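Local coordinates for cytochrome C554 (Nitrosomonas europaea, PDB 1FT5), which carries electrons in ammonia oxidation, accepting them directly from hydroxylamine oxidoreductase through four covalently bound hemes in the periplasm, at residues A[101-104]-A[105-109]; A[137-141]-A[142-146]. All coordinates share one frame; numbering follows the deposited sequence.

Interaction 1. Residues A[101-104]-A[105-109]; sequences DHRK and SGQAF. With HEM (protoporphyrin IX containing Fe), chain E.
His102 and Gly106, one helical turn apart, face the same heme and are tied to each other through the backbone: Gly106 N donates to His102 O at 3.0 Å. On this buried side the packing is close. His102 binds the iron through ND1 at 2.1 Å, whereas histidine ligands of c-type hemes mostly use NE2. With CG anti to its own carbonyl carbon (chi1 -71°), the imidazole swings off the helix and brings ND1 to the metal, and His102 CB lies only 3.2 Å from the pyrrole nitrogen NC. Its other nitrogen, NE2, donates a hydrogen bond to Gln126 OE1, and His15 supplies the second axial ligand. Glycine suits its place because Gly106 CA already sits 3.8 Å from the heme methyl carbon CMD, and a beta carbon would collide with that methyl and with His102 O. Ser105, also buried, takes Asp101 O through its backbone N at 2.8 Å and turns its short hydroxyl to Thr116, while Asp101 forms a salt bridge with Lys124.

The solvent side is looser. Arg103 CB lies 3.5 Å from the heme carbon CBC, but the chain then bends at chi3, and the Gln107 amide lies over one guanidinium face. Which end of that amide is oxygen is doubtful, so no bond is claimed. Lys104, bent at chi2 and chi3, brings CD and CE beside the same amide.

Ligation through ND1 brings the helix backbone close to the porphyrin, and the donor bond from NE2 probably fixes the ring's rotation and makes the ligand more electron-rich.

Interaction 2. Residues A[137-141]-A[142-146]; sequences CHLNY and EGSPW. With HEM (protoporphyrin IX containing Fe), chain H.
Ser144 and Leu139 are joined by the shortest hydrogen bond across this turn, Ser144 OG giving its proton to Leu139 O at 2.7 Å. A chi1 of 167° turns the hydroxyl away from its own N, where Ser144 OG also accepts from Trp146 N at 3.1 Å in a nearly straight bond (162°), forming an ST turn. Serine suits the place because one small group can donate in one direction and accept in another. Backbone bonding adds Ser144 N to Tyr141 O at 3.1 Å, which closes a type II beta turn; Gly143 occupies the position of positive phi that glycine tolerates most easily. Beyond the turn, Trp146 NE1 is hydrogen-bonded to Glu132 and Asn140 ND2 to Lys150 O.

Among the apolar contacts, Ser144 CB sits over one face of the Tyr141 ring, 3.7 Å from its centroid, in a CH-pi contact. Tyr141 holds CG between its backbone N and carbonyl carbon (chi1 51°), a rotamer that folds the ring back over the turn, and its far end reaches Pro145 CD. An alanine here would take away the face on which Ser144 CB rests and is likely to leave Pro145 without its aromatic neighbour. Leu139 CB meets Trp146 CB at 3.7 Å.

One polar atom meets an aromatic rim: Asn140 OD1 approaches the indole edge of Trp146 in the ring plane.

Covalent and metal bonds hold the start of the segment: Cys137 SG is bonded to heme CAC at 1.9 Å, and His138 NE2 binds the iron, with His27 as the other axial ligand. Cys134, Cys137 and His138 make up the CXXCH heme-binding motif of c-type cytochromes, followed, two residues on, by the type II turn.

Interaction 1 comes first along the chain, wholly within helix 99-112; interaction 2 begins at the end of helix 131-138 and runs into the loop that follows. Their centres are 38 Å apart, on opposite sides of the chain's centre, and the nearest atoms are about 20 Å apart. They share no helix or strand, but each contributes an axial histidine: 101-109 to heme 1, 137-146 to heme 4. The histidine of interaction 2 belongs to the motif that attaches its heme, whereas that of interaction 1 comes from a separate helix. Each contact also lies near a second heme, consistent with electrons passing between closely placed hemes.

Interaction 1. Residues A[101-104]-A[105-109]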
# COMPACT_ATOMS: atom_id res chain seq x y z
N ASP A 101 5.26 16.44 -8.01
CA ASP A 101 4.41 16.63 -9.20
C ASP A 101 2.93 16.73 -8.73
O ASP A 101 2.12 17.45 -9.35
CB ASP A 101 4.50 15.47 -10.20
CG ASP A 101 5.65 15.58 -11.19
OD1 ASP A 101 6.74 15.89 -10.74
OD2 ASP A 101 5.44 15.35 -12.41
N HIS A 102 2.53 16.01 -7.67
CA HIS A 102 1.12 16.15 -7.19
C HIS A 102 0.92 17.59 -6.72
O HIS A 102 -0.13 18.20 -7.00
CB HIS A 102 0.77 15.20 -6.04
CG HIS A 102 0.67 13.78 -6.50
ND1 HIS A 102 -0.06 12.81 -5.82
CD2 HIS A 102 1.30 13.22 -7.57
CE1 HIS A 102 0.16 11.69 -6.53
NE2 HIS A 102 0.96 11.88 -7.57
N ARG A 103 1.92 18.16 -6.03
CA ARG A 103 1.83 19.55 -5.55
C ARG A 103 1.83 20.53 -6.73
O ARG A 103 0.91 21.39 -6.85
CB ARG A 103 3.04 19.89 -4.65
CG ARG A 103 2.92 21.30 -4.06
CD ARG A 103 4.28 21.95 -3.65
NE ARG A 103 4.56 23.11 -4.51
CZ ARG A 103 4.79 24.35 -4.07
NH1 ARG A 103 4.75 24.61 -2.76
NH2 ARG A 103 5.01 25.34 -4.94
N LYS A 104 2.78 20.38 -7.63
CA LYS A 104 2.83 21.33 -8.75
C LYS A 104 1.63 21.23 -9.70
O LYS A 104 1.09 22.25 -10.19
CB LYS A 104 4.12 21.14 -9.55
CG LYS A 104 5.37 21.37 -8.69
CD LYS A 104 5.19 22.55 -7.71
CE LYS A 104 5.32 23.89 -8.40
NZ LYS A 104 5.84 24.96 -7.50
N SER A 105 1.22 20.01 -9.99
CA SER A 105 0.10 19.81 -10.91
C SER A 105 -1.18 20.27 -10.25
O SER A 105 -2.06 20.80 -10.95
CB SER A 105 -0.03 18.33 -11.33
OG SER A 105 1.05 17.92 -12.17
N GLY A 106 -1.31 20.10 -8.94
CA GLY A 106 -2.47 20.55 -8.19
C GLY A 106 -2.54 22.09 -8.26
O GLY A 106 -3.61 22.66 -8.45
N GLN A 107 -1.40 22.73 -8.06
CA GLN A 107 -1.33 24.21 -8.14
C GLN A 107 -1.63 24.67 -9.57
O GLN A 107 -2.36 25.66 -9.73
CB GLN A 107 0.08 24.68 -7.76
CG GLN A 107 0.31 24.57 -6.28
CD GLN A 107 1.77 24.77 -5.90
OE1 GLN A 107 2.09 25.02 -4.73
NE2 GLN A 107 2.67 24.64 -6.87
N ALA A 108 -1.11 23.98 -10.59
CA ALA A 108 -1.39 24.38 -12.00
C ALA A 108 -2.89 24.26 -12.28
O ALA A 108 -3.51 25.09 -12.97
CB ALA A 108 -0.62 23.51 -12.99
N PHE A 109 -3.50 23.18 -11.80
CA PHE A 109 -4.94 23.03 -12.00
C PHE A 109 -5.74 24.13 -11.24
O PHE A 109 -6.67 24.74 -11.81
CB PHE A 109 -5.37 21.62 -11.52
CG PHE A 109 -6.82 21.32 -11.75
CD1 PHE A 109 -7.24 20.90 -13.00
CD2 PHE A 109 -7.72 21.50 -10.71
CE1 PHE A 109 -8.61 20.64 -13.23
CE2 PHE A 109 -9.09 21.25 -10.91
CZ PHE A 109 -9.51 20.82 -12.17
CHA HEM E . -3.81 12.78 -6.75
CHB HEM E . -1.48 9.47 -4.11
CHC HEM E . 1.22 13.01 -2.14
CHD HEM E . -1.86 16.32 -4.06
C1A HEM E . -3.37 11.57 -6.24
C2A HEM E . -3.85 10.27 -6.69
C3A HEM E . -3.22 9.34 -5.88
C4A HEM E . -2.36 10.07 -5.02
CMA HEM E . -3.36 7.81 -5.89
CAA HEM E . -4.81 10.01 -7.81
CBA HEM E . -4.09 9.99 -9.16
CGA HEM E . -4.96 9.54 -10.31
O1A HEM E . -5.84 10.39 -10.75
O2A HEM E . -4.82 8.40 -10.84
C1B HEM E . -0.56 10.17 -3.35
C2B HEM E . 0.45 9.55 -2.57
C3B HEM E . 1.29 10.53 -2.09
C4B HEM E . 0.75 11.78 -2.55
CMB HEM E . 0.58 8.02 -2.32
CAB HEM E . 2.57 10.36 -1.20
CBB HEM E . 3.79 9.81 -1.95
C1C HEM E . 0.57 14.20 -2.45
C2C HEM E . 0.94 15.49 -1.86
C3C HEM E . 0.01 16.37 -2.33
C4C HEM E . -0.85 15.70 -3.24
CMC HEM E . 2.10 15.76 -0.87
CAC HEM E . -0.17 17.84 -1.89
CBC HEM E . 0.93 18.86 -2.10
C1D HEM E . -2.60 15.62 -5.01
C2D HEM E . -3.51 16.22 -5.91
C3D HEM E . -4.02 15.25 -6.68
C4D HEM E . -3.42 14.02 -6.26
CMD HEM E . -3.82 17.76 -5.95
CAD HEM E . -5.15 15.44 -7.65
CBD HEM E . -6.52 15.37 -7.03
CGD HEM E . -7.74 15.50 -7.93
O1D HEM E . -8.76 15.94 -7.35
O2D HEM E . -7.69 15.13 -9.10
NA HEM E . -2.45 11.44 -5.21
NB HEM E . -0.39 11.56 -3.35
NC HEM E . -0.54 14.33 -3.30
ND HEM E . -2.55 14.25 -5.27
FE HEM E . -1.48 12.92 -4.30

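Interaction 2. Residues A[137-141]-A[142-146]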
# COMPACT_ATOMS: atom_id res chain seq x y z
N CYS A 137 3.43 -9.39 -1.66
CA CYS A 137 3.19 -9.68 -0.25
C CYS A 137 2.18 -10.87 -0.13
O CYS A 137 2.42 -11.83 0.61
CB CYS A 137 2.60 -8.52 0.48
SG CYS A 137 3.79 -7.15 0.49
N HIS A 138 1.08 -10.80 -0.88
CA HIS A 138 0.00 -11.76 -0.70
C HIS A 138 0.17 -13.12 -1.38
O HIS A 138 -0.44 -14.09 -0.93
CB HIS A 138 -1.30 -11.12 -1.19
CG HIS A 138 -1.86 -10.13 -0.23
ND1 HIS A 138 -2.78 -10.50 0.72
CD2 HIS A 138 -1.60 -8.80 -0.04
CE1 HIS A 138 -3.05 -9.43 1.47
NE2 HIS A 138 -2.37 -8.38 1.05
N LEU A 139 0.98 -13.17 -2.41
CA LEU A 139 1.13 -14.43 -3.17
C LEU A 139 2.57 -14.88 -3.12
O LEU A 139 3.02 -15.67 -3.99
CB LEU A 139 0.69 -14.20 -4.63
CG LEU A 139 -0.81 -14.01 -4.79
CD1 LEU A 139 -1.13 -13.71 -6.33
CD2 LEU A 139 -1.55 -15.24 -4.36
N ASN A 140 3.30 -14.46 -2.08
CA ASN A 140 4.71 -14.80 -1.99
C ASN A 140 4.86 -16.00 -1.09
O ASN A 140 5.13 -15.88 0.11
CB ASN A 140 5.53 -13.64 -1.42
CG ASN A 140 7.00 -13.87 -1.60
OD1 ASN A 140 7.44 -14.05 -2.73
ND2 ASN A 140 7.78 -13.85 -0.52
N TYR A 141 4.62 -17.18 -1.69
CA TYR A 141 4.77 -18.45 -0.96
C TYR A 141 5.23 -19.50 -1.92
O TYR A 141 5.13 -19.34 -3.13
CB TYR A 141 3.50 -18.90 -0.22
CG TYR A 141 2.24 -18.95 -1.02
CD1 TYR A 141 1.90 -20.07 -1.76
CD2 TYR A 141 1.39 -17.85 -1.01
CE1 TYR A 141 0.68 -20.07 -2.48
CE2 TYR A 141 0.24 -17.85 -1.69
CZ TYR A 141 -0.12 -18.92 -2.41
OH TYR A 141 -1.35 -18.82 -3.04
N GLU A 142 5.70 -20.61 -1.35
CA GLU A 142 6.23 -21.69 -2.19
C GLU A 142 5.18 -22.27 -3.10
O GLU A 142 4.13 -22.62 -2.64
CB GLU A 142 6.78 -22.79 -1.28
CG GLU A 142 7.51 -23.86 -2.08
CD GLU A 142 8.39 -24.74 -1.21
OE1 GLU A 142 8.41 -24.51 0.02
OE2 GLU A 142 9.05 -25.66 -1.79
N GLY A 143 5.52 -22.37 -4.39
CA GLY A 143 4.61 -22.94 -5.35
C GLY A 143 3.44 -22.06 -5.69
O GLY A 143 2.45 -22.48 -6.28
N SER A 144 3.52 -20.79 -5.29
CA SER A 144 2.43 -19.90 -5.63
C SER A 144 2.26 -19.67 -7.14
O SER A 144 3.20 -19.83 -7.89
CB SER A 144 2.74 -18.52 -4.98
OG SER A 144 1.89 -17.54 -5.50
N PRO A 145 1.05 -19.32 -7.56
CA PRO A 145 0.75 -19.03 -8.96
C PRO A 145 1.56 -17.82 -9.45
O PRO A 145 1.79 -17.67 -10.66
CB PRO A 145 -0.73 -18.72 -8.98
CG PRO A 145 -1.13 -18.50 -7.56
CD PRO A 145 -0.18 -19.32 -6.74
N TRP A 146 1.98 -16.96 -8.52
CA TRP A 146 2.76 -15.79 -8.83
C TRP A 146 4.22 -16.18 -8.99
O TRP A 146 4.87 -16.66 -8.03
CB TRP A 146 2.58 -14.75 -7.72
CG TRP A 146 3.30 -13.43 -7.98
CD1 TRP A 146 3.06 -12.58 -9.00
CD2 TRP A 146 4.38 -12.87 -7.22
NE1 TRP A 146 3.92 -11.51 -8.94
CE2 TRP A 146 4.75 -11.67 -7.87
CE3 TRP A 146 5.09 -13.25 -6.06
CZ2 TRP A 146 5.79 -10.85 -7.40
CZ3 TRP A 146 6.13 -12.44 -5.60
CH2 TRP A 146 6.47 -11.25 -6.27
CHA HEM H . -4.10 -7.59 4.57
CHB HEM H . -5.57 -6.71 0.04
CHC HEM H . -1.16 -4.86 -0.89
CHD HEM H . 0.45 -6.90 3.24
C1A HEM H . -4.90 -7.42 3.45
C2A HEM H . -6.30 -7.75 3.39
C3A HEM H . -6.68 -7.56 2.10
C4A HEM H . -5.55 -7.07 1.38
CMA HEM H . -8.09 -7.83 1.48
CAA HEM H . -7.14 -8.25 4.48
CBA HEM H . -7.76 -7.13 5.25
CGA HEM H . -8.61 -7.53 6.44
O1A HEM H . -8.71 -8.76 6.78
O2A HEM H . -9.16 -6.63 7.06
C1B HEM H . -4.46 -6.16 -0.64
C2B HEM H . -4.50 -5.65 -1.98
C3B HEM H . -3.27 -5.01 -2.20
C4B HEM H . -2.49 -5.21 -0.98
CMB HEM H . -5.69 -5.80 -2.96
CAB HEM H . -2.78 -4.29 -3.44
CBB HEM H . -3.75 -3.25 -3.96
C1C HEM H . -0.35 -5.30 0.16
C2C HEM H . 1.06 -5.09 0.12
C3C HEM H . 1.54 -5.75 1.23
C4C HEM H . 0.40 -6.26 1.96
CMC HEM H . 1.81 -4.36 -0.98
CAC HEM H . 3.02 -5.97 1.69
CBC HEM H . 3.90 -4.68 1.83
C1D HEM H . -0.70 -7.24 3.98
C2D HEM H . -0.67 -7.67 5.32
C3D HEM H . -1.94 -7.79 5.73
C4D HEM H . -2.74 -7.45 4.60
CMD HEM H . 0.60 -7.95 6.15
CAD HEM H . -2.34 -8.13 7.16
CBD HEM H . -2.16 -7.04 8.22
CGD HEM H . -2.36 -7.56 9.57
O1D HEM H . -3.47 -7.91 9.93
O2D HEM H . -1.36 -7.63 10.29
NA HEM H . -4.46 -7.01 2.22
NB HEM H . -3.23 -5.93 0.01
NC HEM H . -0.77 -6.00 1.28
ND HEM H . -1.97 -7.13 3.53
FE HEM H . -2.63 -6.50 1.76